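Local coordinates for protein processed glycerol phosphate lipoteichoic acid synthase 2 (Bacillus subtilis, PDB 2W8D) that is a sulfatase-type protein of the alkaline phosphatase clan that binds a magnesium ion, at residues A[77-82]-A[257-262]; A[40-45]-A[289-294]. All coordinates share one frame; numbering follows the deposited sequence.

Contact 1: A[77-82]-A[257-262]; sequences HQTGQG and GDHYGI. With MG (magnesium ion), chain C.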
ATOM      1  N   HIS A  77       6.893  -0.752  -3.251  1.00 14.07           N
ATOM      2  CA  HIS A  77       5.892  -1.837  -3.330  1.00 15.31           C
ATOM      3  C   HIS A  77       6.601  -3.213  -3.292  1.00 16.09           C
ATOM      4  O   HIS A  77       7.726  -3.352  -3.746  1.00 15.64           O
ATOM      5  CB  HIS A  77       5.000  -1.700  -4.565  1.00 14.61           C
ATOM      6  CG  HIS A  77       5.649  -2.177  -5.826  1.00 16.69           C
ATOM      7  ND1 HIS A  77       5.557  -3.488  -6.257  1.00 15.99           N
ATOM      8  CD2 HIS A  77       6.410  -1.526  -6.740  1.00 13.56           C
ATOM      9  CE1 HIS A  77       6.233  -3.624  -7.383  1.00 16.24           C
ATOM     10  NE2 HIS A  77       6.775  -2.453  -7.689  1.00 17.02           N
ATOM     11  N   GLN A  78       5.943  -4.223  -2.741  1.00 16.94           N
ATOM     12  CA  GLN A  78       6.557  -5.543  -2.665  1.00 17.46           C
ATOM     13  C   GLN A  78       5.675  -6.594  -3.324  1.00 18.01           C
ATOM     14  O   GLN A  78       5.765  -7.775  -2.978  1.00 19.12           O
ATOM     15  CB  GLN A  78       6.854  -5.903  -1.198  1.00 17.23           C
ATOM     16  CG  GLN A  78       7.813  -4.906  -0.495  1.00 16.70           C
ATOM     17  CD  GLN A  78       7.932  -5.175   0.972  1.00 17.91           C
ATOM     18  OE1 GLN A  78       6.952  -5.030   1.721  1.00 19.22           O
ATOM     19  NE2 GLN A  78       9.120  -5.603   1.409  1.00 16.39           N
ATOM     20  N   THR A  79       4.852  -6.164  -4.277  1.00 17.34           N
ATOM     21  CA  THR A  79       3.866  -7.004  -4.918  1.00 18.18           C
ATOM     22  C   THR A  79       4.448  -7.948  -5.948  1.00 19.65           C
ATOM     23  O   THR A  79       5.571  -7.740  -6.458  1.00 19.36           O
ATOM     24  CB  THR A  79       2.733  -6.170  -5.617  1.00 18.47           C
ATOM     25  OG1 THR A  79       3.282  -5.427  -6.700  1.00 19.49           O
ATOM     26  CG2 THR A  79       2.011  -5.208  -4.623  1.00 16.22           C
ATOM     27  N   GLY A  80       3.679  -9.004  -6.225  1.00 20.15           N
ATOM     28  CA  GLY A  80       3.974  -9.953  -7.303  1.00 20.82           C
ATOM     29  C   GLY A  80       2.774  -9.976  -8.256  1.00 21.41           C
ATOM     30  O   GLY A  80       2.169  -8.912  -8.589  1.00 22.22           O
ATOM     31  N   GLN A  81       2.361 -11.160  -8.656  1.00 20.28           N
ATOM     32  CA  GLN A  81       1.279 -11.218  -9.659  1.00 21.85           C
ATOM     33  C   GLN A  81      -0.147 -10.833  -9.227  1.00 21.59           C
ATOM     34  O   GLN A  81      -1.007 -10.625 -10.069  1.00 23.08           O
ATOM     35  CB  GLN A  81       1.297 -12.536 -10.391  1.00 21.09           C
ATOM     36  CG  GLN A  81       2.700 -12.814 -11.015  1.00 24.39           C
ATOM     37  CD  GLN A  81       2.752 -14.158 -11.740  1.00 26.35           C
ATOM     38  OE1 GLN A  81       2.372 -15.199 -11.199  1.00 23.07           O
ATOM     39  NE2 GLN A  81       3.208 -14.121 -12.979  1.00 26.86           N
ATOM     40  N   GLY A  82      -0.395 -10.702  -7.932  1.00 21.55           N
ATOM     41  CA  GLY A  82      -1.712 -10.288  -7.466  1.00 21.02           C
ATOM     42  C   GLY A  82      -1.839  -8.776  -7.430  1.00 20.83           C
ATOM     43  O   GLY A  82      -2.851  -8.269  -7.007  1.00 21.39           O
ATOM     44  N   GLY A 257       0.705   4.316  -3.297  1.00 14.86           N
ATOM     45  CA  GLY A 257       0.669   3.754  -4.643  1.00 15.54           C
ATOM     46  C   GLY A 257       0.715   2.241  -4.485  1.00 16.18           C
ATOM     47  O   GLY A 257       1.470   1.739  -3.644  1.00 16.18           O
ATOM     48  N   ASP A 258      -0.086   1.502  -5.254  1.00 16.51           N
ATOM     49  CA  ASP A 258      -0.133   0.028  -5.026  1.00 17.08           C
ATOM     50  C   ASP A 258       1.038  -0.755  -5.676  1.00 16.90           C
ATOM     51  O   ASP A 258       1.537  -1.729  -5.102  1.00 16.73           O
ATOM     52  CB  ASP A 258      -1.519  -0.561  -5.348  1.00 16.34           C
ATOM     53  CG  ASP A 258      -1.938  -0.352  -6.796  1.00 17.93           C
ATOM     54  OD1 ASP A 258      -1.328   0.485  -7.510  1.00 18.75           O
ATOM     55  OD2 ASP A 258      -2.866  -1.065  -7.245  1.00 17.02           O
ATOM     56  N   HIS A 259       1.518  -0.300  -6.840  1.00 17.14           N
ATOM     57  CA  HIS A 259       2.638  -0.977  -7.520  1.00 17.36           C
ATOM     58  C   HIS A 259       2.981  -0.140  -8.712  1.00 18.06           C
ATOM     59  O   HIS A 259       2.325   0.882  -8.917  1.00 18.18           O
ATOM     60  CB  HIS A 259       2.180  -2.370  -8.001  1.00 16.60           C
ATOM     61  CG  HIS A 259       0.871  -2.312  -8.716  1.00 16.86           C
ATOM     62  ND1 HIS A 259       0.753  -1.874 -10.029  1.00 14.06           N
ATOM     63  CD2 HIS A 259      -0.389  -2.533  -8.269  1.00 10.23           C
ATOM     64  CE1 HIS A 259      -0.522  -1.889 -10.374  1.00 14.33           C
ATOM     65  NE2 HIS A 259      -1.238  -2.271  -9.320  1.00 14.96           N
ATOM     66  N   TYR A 260       3.944  -0.567  -9.545  1.00 17.42           N
ATOM     67  CA  TYR A 260       4.305   0.290 -10.686  1.00 17.81           C
ATOM     68  C   TYR A 260       3.191   0.333 -11.693  1.00 17.24           C
ATOM     69  O   TYR A 260       2.471  -0.627 -11.836  1.00 18.00           O
ATOM     70  CB  TYR A 260       5.604  -0.159 -11.389  1.00 17.82           C
ATOM     71  CG  TYR A 260       5.480  -1.535 -12.005  1.00 19.07           C
ATOM     72  CD1 TYR A 260       5.074  -1.675 -13.313  1.00 22.42           C
ATOM     73  CD2 TYR A 260       5.701  -2.698 -11.247  1.00 23.37           C
ATOM     74  CE1 TYR A 260       4.951  -2.944 -13.912  1.00 26.17           C
ATOM     75  CE2 TYR A 260       5.562  -3.998 -11.824  1.00 27.47           C
ATOM     76  CZ  TYR A 260       5.188  -4.078 -13.171  1.00 28.19           C
ATOM     77  OH  TYR A 260       5.024  -5.255 -13.800  1.00 31.60           O
ATOM     78  N   GLY A 261       3.079   1.432 -12.426  1.00 17.20           N
ATOM     79  CA  GLY A 261       2.181   1.479 -13.559  1.00 17.01           C
ATOM     80  C   GLY A 261       2.913   1.273 -14.882  1.00 17.75           C
ATOM     81  O   GLY A 261       2.332   0.764 -15.854  1.00 17.72           O
ATOM     82  N   ILE A 262       4.180   1.687 -14.931  1.00 17.59           N
ATOM     83  CA  ILE A 262       4.959   1.631 -16.162  1.00 17.08           C
ATOM     84  C   ILE A 262       6.028   0.521 -16.098  1.00 17.39           C
ATOM     85  O   ILE A 262       7.054   0.679 -15.417  1.00 16.95           O
ATOM     86  CB  ILE A 262       5.664   2.985 -16.435  1.00 17.53           C
ATOM     87  CG1 ILE A 262       4.697   4.179 -16.278  1.00 15.47           C
ATOM     88  CG2 ILE A 262       6.317   2.962 -17.829  1.00 14.97           C
ATOM     89  CD1 ILE A 262       3.521   4.128 -17.262  1.00 13.09           C
TER
HETATM   90 MG    MG C1636      -3.381  -1.676  -9.213  1.00 14.90          MG
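H77 lays one face of its imidazole against the backbone of H259 and Y260, beside the magnesium site of a sulfatase-type, alkaline phosphatase-clan domain. Both segments are loops that leave the ends of strands, 70-76 and 251-257, and the CA atoms of H77 and H259 are 5.4 Å apart. The evidence for a face contact is a CH-pi approach: H259 CA lies 3.9 Å from the centroid of the H77 ring and only 23° off its normal, while Y260 N sits over the same face nearer the rim. This fits the first torsion of H77 (chi1 79°), which swings CG between the backbone N and carbonyl carbon. Farther out, H77 NE2 meets the edge of the Y260 ring near its plane, 3.7 Å from Y260 CD2. The two rings are oblique, and NE2 has its polar partner in Q288.

The other ring nitrogen, H77 ND1, is 3.0 Å from T79 OG1 in a hydrogen bond whose donor is undecided. This bond ties the first histidine to the next contact residue along the segment. T79 touches with both branches: OG1 approaches H259 CB, and the methyl CG2 lies 3.5 Å from D258 O. Beyond T79, the amides of G80 and G82 both donate to D86 OD2, fastening the loop at the helix 86-93.

The segment 257-262 supplies two magnesium ligands, D258 OD2 and H259 NE2; E40 and phosphothreonine T84 also belong to the metal site. S41 N probably donates to D258 OD1, a second-shell bond that would help fix the carboxylate. The other ring nitrogen of H259, ND1, donates to Y260 O at 2.8 Å with an N-H...O angle of 160°, almost in the imidazole plane but above the carbonyl plane.

Contact 2: A[40-45]-A[289-294]; sequences ESLQSF and RVPLFI. With MG (magnesium ion), chain C.
S44 and L42 pack against R289, V290 and P291 in a buried contact, where the loop after strand 33-39, with S44 at the start of a short 3-10 turn, meets residues 289-291 leading into strand 292-296. The direct hydrogen bond runs from S44 N to R289 O, at 2.9 Å and a nearly straight 177°, with the donor above the carbonyl plane. Water 2 adds a second link, accepting from F45 N and donating to the same R289 O. Water 1 bridges S44 OG (2.6 Å, direction undecided) and V290 O (2.7 Å). Alongside, S44 CB rests 3.6 Å from R289 CB, whereas the guanidinium leads away to N74.

The apolar half centres on P291. The side chains of L42 and P291 cross at about a right angle, L42 CD2 lying 4.0 Å from P291 CG; L42 O is 3.2 Å from P291 CD. V290 CG1 touches L42 O as well.

At the other end of the loop, E40 grips magnesium with both carboxylate oxygens. Its CG is anti to the backbone N (chi1 -173°) and the chain bends at chi2, while S41 OG donates to the anti lone pair of E40 OE2 at 2.7 Å. One direct backbone bond, two water bridges and hydrocarbon contacts thus join the segments, with no ion pair across them.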
ATOM      1  N   GLU A  40      -3.944   3.901  -7.437  1.00 15.91           N
ATOM      2  CA  GLU A  40      -3.676   2.945  -8.505  1.00 15.63           C
ATOM      3  C   GLU A  40      -2.468   3.311  -9.381  1.00 16.20           C
ATOM      4  O   GLU A  40      -2.424   4.426  -9.967  1.00 15.88           O
ATOM      5  CB  GLU A  40      -4.927   2.844  -9.401  1.00 15.86           C
ATOM      6  CG  GLU A  40      -4.900   1.767 -10.475  1.00 15.20           C
ATOM      7  CD  GLU A  40      -4.413   0.408  -9.985  1.00 16.12           C
ATOM      8  OE1 GLU A  40      -5.072  -0.214  -9.102  1.00 14.09           O
ATOM      9  OE2 GLU A  40      -3.346  -0.035 -10.486  1.00 15.86           O
ATOM     10  N   SER A  41      -1.521   2.365  -9.484  1.00 15.80           N
ATOM     11  CA  SER A  41      -0.412   2.423 -10.452  1.00 15.92           C
ATOM     12  C   SER A  41       0.446   3.685 -10.336  1.00 16.65           C
ATOM     13  O   SER A  41       1.131   4.050 -11.287  1.00 16.28           O
ATOM     14  CB  SER A  41      -0.951   2.331 -11.879  1.00 15.43           C
ATOM     15  OG  SER A  41      -1.521   1.065 -12.165  1.00 16.03           O
ATOM     16  N   LEU A  42       0.389   4.348  -9.178  1.00 17.29           N
ATOM     17  CA  LEU A  42       1.104   5.612  -8.961  1.00 17.65           C
ATOM     18  C   LEU A  42       2.524   5.421  -8.392  1.00 17.84           C
ATOM     19  O   LEU A  42       2.705   4.872  -7.301  1.00 18.84           O
ATOM     20  CB  LEU A  42       0.281   6.517  -8.054  1.00 16.83           C
ATOM     21  CG  LEU A  42       0.827   7.951  -8.048  1.00 19.38           C
ATOM     22  CD1 LEU A  42       0.611   8.628  -9.408  1.00 18.50           C
ATOM     23  CD2 LEU A  42       0.226   8.775  -6.908  1.00 18.32           C
ATOM     24  N   GLN A  43       3.524   5.864  -9.138  1.00 17.30           N
ATOM     25  CA  GLN A  43       4.954   5.690  -8.737  1.00 16.28           C
ATOM     26  C   GLN A  43       5.487   7.013  -8.189  1.00 15.94           C
ATOM     27  O   GLN A  43       5.029   8.077  -8.579  1.00 14.08           O
ATOM     28  CB  GLN A  43       5.809   5.222  -9.936  1.00 15.17           C
ATOM     29  CG  GLN A  43       5.421   3.820 -10.446  1.00 15.92           C
ATOM     30  CD  GLN A  43       6.056   3.423 -11.775  1.00 18.32           C
ATOM     31  OE1 GLN A  43       7.297   3.322 -11.899  1.00 18.28           O
ATOM     32  NE2 GLN A  43       5.214   3.160 -12.768  1.00 13.03           N
ATOM     33  N   SER A  44       6.489   6.929  -7.326  1.00 16.34           N
ATOM     34  CA  SER A  44       7.061   8.087  -6.670  1.00 16.42           C
ATOM     35  C   SER A  44       7.715   9.082  -7.631  1.00 16.44           C
ATOM     36  O   SER A  44       7.794  10.247  -7.298  1.00 16.67           O
ATOM     37  CB  SER A  44       8.088   7.652  -5.608  1.00 16.59           C
ATOM     38  OG  SER A  44       7.464   7.027  -4.476  1.00 17.51           O
ATOM     39  N   PHE A  45       8.192   8.648  -8.799  1.00 15.84           N
ATOM     40  CA  PHE A  45       8.804   9.617  -9.724  1.00 15.80           C
ATOM     41  C   PHE A  45       7.861  10.749 -10.139  1.00 15.61           C
ATOM     42  O   PHE A  45       8.324  11.832 -10.483  1.00 16.55           O
ATOM     43  CB  PHE A  45       9.448   8.962 -10.961  1.00 15.06           C
ATOM     44  CG  PHE A  45       8.469   8.588 -12.036  1.00 14.43           C
ATOM     45  CD1 PHE A  45       8.132   9.486 -13.024  1.00 14.73           C
ATOM     46  CD2 PHE A  45       7.894   7.328 -12.064  1.00 13.88           C
ATOM     47  CE1 PHE A  45       7.198   9.127 -14.019  1.00 17.09           C
ATOM     48  CE2 PHE A  45       7.007   6.966 -13.050  1.00 15.55           C
ATOM     49  CZ  PHE A  45       6.635   7.875 -14.015  1.00 15.05           C
ATOM     50  N   ARG A 289       9.946   2.696  -6.282  1.00 16.08           N
ATOM     51  CA  ARG A 289       9.434   3.565  -5.234  1.00 15.22           C
ATOM     52  C   ARG A 289       7.965   3.924  -5.566  1.00 15.33           C
ATOM     53  O   ARG A 289       7.658   4.342  -6.693  1.00 14.88           O
ATOM     54  CB  ARG A 289      10.289   4.834  -5.097  1.00 15.28           C
ATOM     55  CG  ARG A 289      11.573   4.666  -4.266  1.00 13.74           C
ATOM     56  CD  ARG A 289      12.460   5.900  -4.368  1.00 12.21           C
ATOM     57  NE  ARG A 289      13.730   5.704  -3.656  1.00 14.82           N
ATOM     58  CZ  ARG A 289      14.807   5.081  -4.156  1.00 14.14           C
ATOM     59  NH1 ARG A 289      14.795   4.580  -5.383  1.00 13.03           N
ATOM     60  NH2 ARG A 289      15.906   4.957  -3.429  1.00 14.78           N
ATOM     61  N   VAL A 290       7.078   3.704  -4.599  1.00 14.79           N
ATOM     62  CA  VAL A 290       5.715   4.246  -4.615  1.00 14.74           C
ATOM     63  C   VAL A 290       5.494   5.188  -3.413  1.00 14.62           C
ATOM     64  O   VAL A 290       6.058   4.980  -2.331  1.00 13.84           O
ATOM     65  CB  VAL A 290       4.616   3.147  -4.654  1.00 13.94           C
ATOM     66  CG1 VAL A 290       4.812   2.222  -5.895  1.00 13.23           C
ATOM     67  CG2 VAL A 290       4.642   2.323  -3.398  1.00 15.42           C
ATOM     68  N   PRO A 291       4.684   6.238  -3.610  1.00 14.64           N
ATOM     69  CA  PRO A 291       4.522   7.183  -2.509  1.00 15.14           C
ATOM     70  C   PRO A 291       3.699   6.583  -1.376  1.00 15.45           C
ATOM     71  O   PRO A 291       2.876   5.698  -1.621  1.00 15.59           O
ATOM     72  CB  PRO A 291       3.803   8.382  -3.138  1.00 15.63           C
ATOM     73  CG  PRO A 291       3.151   7.857  -4.392  1.00 16.03           C
ATOM     74  CD  PRO A 291       3.872   6.560  -4.794  1.00 14.06           C
ATOM     75  N   LEU A 292       3.999   7.016  -0.150  1.00 14.64           N
ATOM     76  CA  LEU A 292       3.252   6.654   1.025  1.00 14.89           C
ATOM     77  C   LEU A 292       3.060   7.946   1.784  1.00 14.95           C
ATOM     78  O   LEU A 292       4.032   8.641   2.044  1.00 14.74           O
ATOM     79  CB  LEU A 292       4.004   5.645   1.888  1.00 13.83           C
ATOM     80  CG  LEU A 292       3.329   5.440   3.261  1.00 13.52           C
ATOM     81  CD1 LEU A 292       1.904   4.788   3.202  1.00 10.65           C
ATOM     82  CD2 LEU A 292       4.219   4.622   4.200  1.00 10.62           C
ATOM     83  N   PHE A 293       1.816   8.270   2.104  1.00 15.14           N
ATOM     84  CA  PHE A 293       1.480   9.476   2.876  1.00 15.80           C
ATOM     85  C   PHE A 293       0.704   9.013   4.109  1.00 15.87           C
ATOM     86  O   PHE A 293      -0.135   8.123   3.991  1.00 16.38           O
ATOM     87  CB  PHE A 293       0.554  10.414   2.073  1.00 15.77           C
ATOM     88  CG  PHE A 293       1.179  10.996   0.853  1.00 16.23           C
ATOM     89  CD1 PHE A 293       1.844  12.202   0.917  1.00 17.79           C
ATOM     90  CD2 PHE A 293       1.099  10.341  -0.379  1.00 15.68           C
ATOM     91  CE1 PHE A 293       2.443  12.760  -0.229  1.00 16.52           C
ATOM     92  CE2 PHE A 293       1.669  10.902  -1.510  1.00 16.54           C
ATOM     93  CZ  PHE A 293       2.348  12.123  -1.425  1.00 13.82           C
ATOM     94  N   ILE A 294       1.013   9.575   5.277  1.00 15.10           N
ATOM     95  CA  ILE A 294       0.222   9.336   6.473  1.00 15.00           C
ATOM     96  C   ILE A 294      -0.065  10.695   7.128  1.00 15.38           C
ATOM     97  O   ILE A 294       0.861  11.378   7.576  1.00 14.42           O
ATOM     98  CB  ILE A 294       0.949   8.452   7.527  1.00 14.05           C
ATOM     99  CG1 ILE A 294       1.259   7.061   7.005  1.00 14.83           C
ATOM    100  CG2 ILE A 294       0.122   8.329   8.771  1.00 16.49           C
ATOM    101  CD1 ILE A 294       2.144   6.295   7.943  1.00 14.41           C
TER
HETATM  102 MG    MG C1636      -3.381  -1.676  -9.213  1.00 14.90          MG
HETATM  103  O   HOH W   1       8.352   6.299  -2.107  1.00 18.03           O
HETATM  104  O   HOH W   2       9.088   6.001  -8.932  1.00 15.73           O

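Overall arrangement
The two contacts lie about 10 Å apart, centre to centre, each about 9 Å from the centre of the chain, at one end of neighbouring strands of the mixed sheet. Strand 251-257 pairs in parallel with 33-39 and antiparallel with 292-296, which in turn pairs with 70-76. The segments follow the C-terminal ends of 33-39, 70-76 and 251-257 and lead into the start of 292-296. Along the sequence contact 1 is nested within the loop closed by contact 2: 40-45, 77-82, 257-262, 289-294. They meet at the metal, where E40 OE1 and D258 OD2 are 3.0 Å apart on the same magnesium ion, so residues far apart in sequence converge on one site at the strand ends.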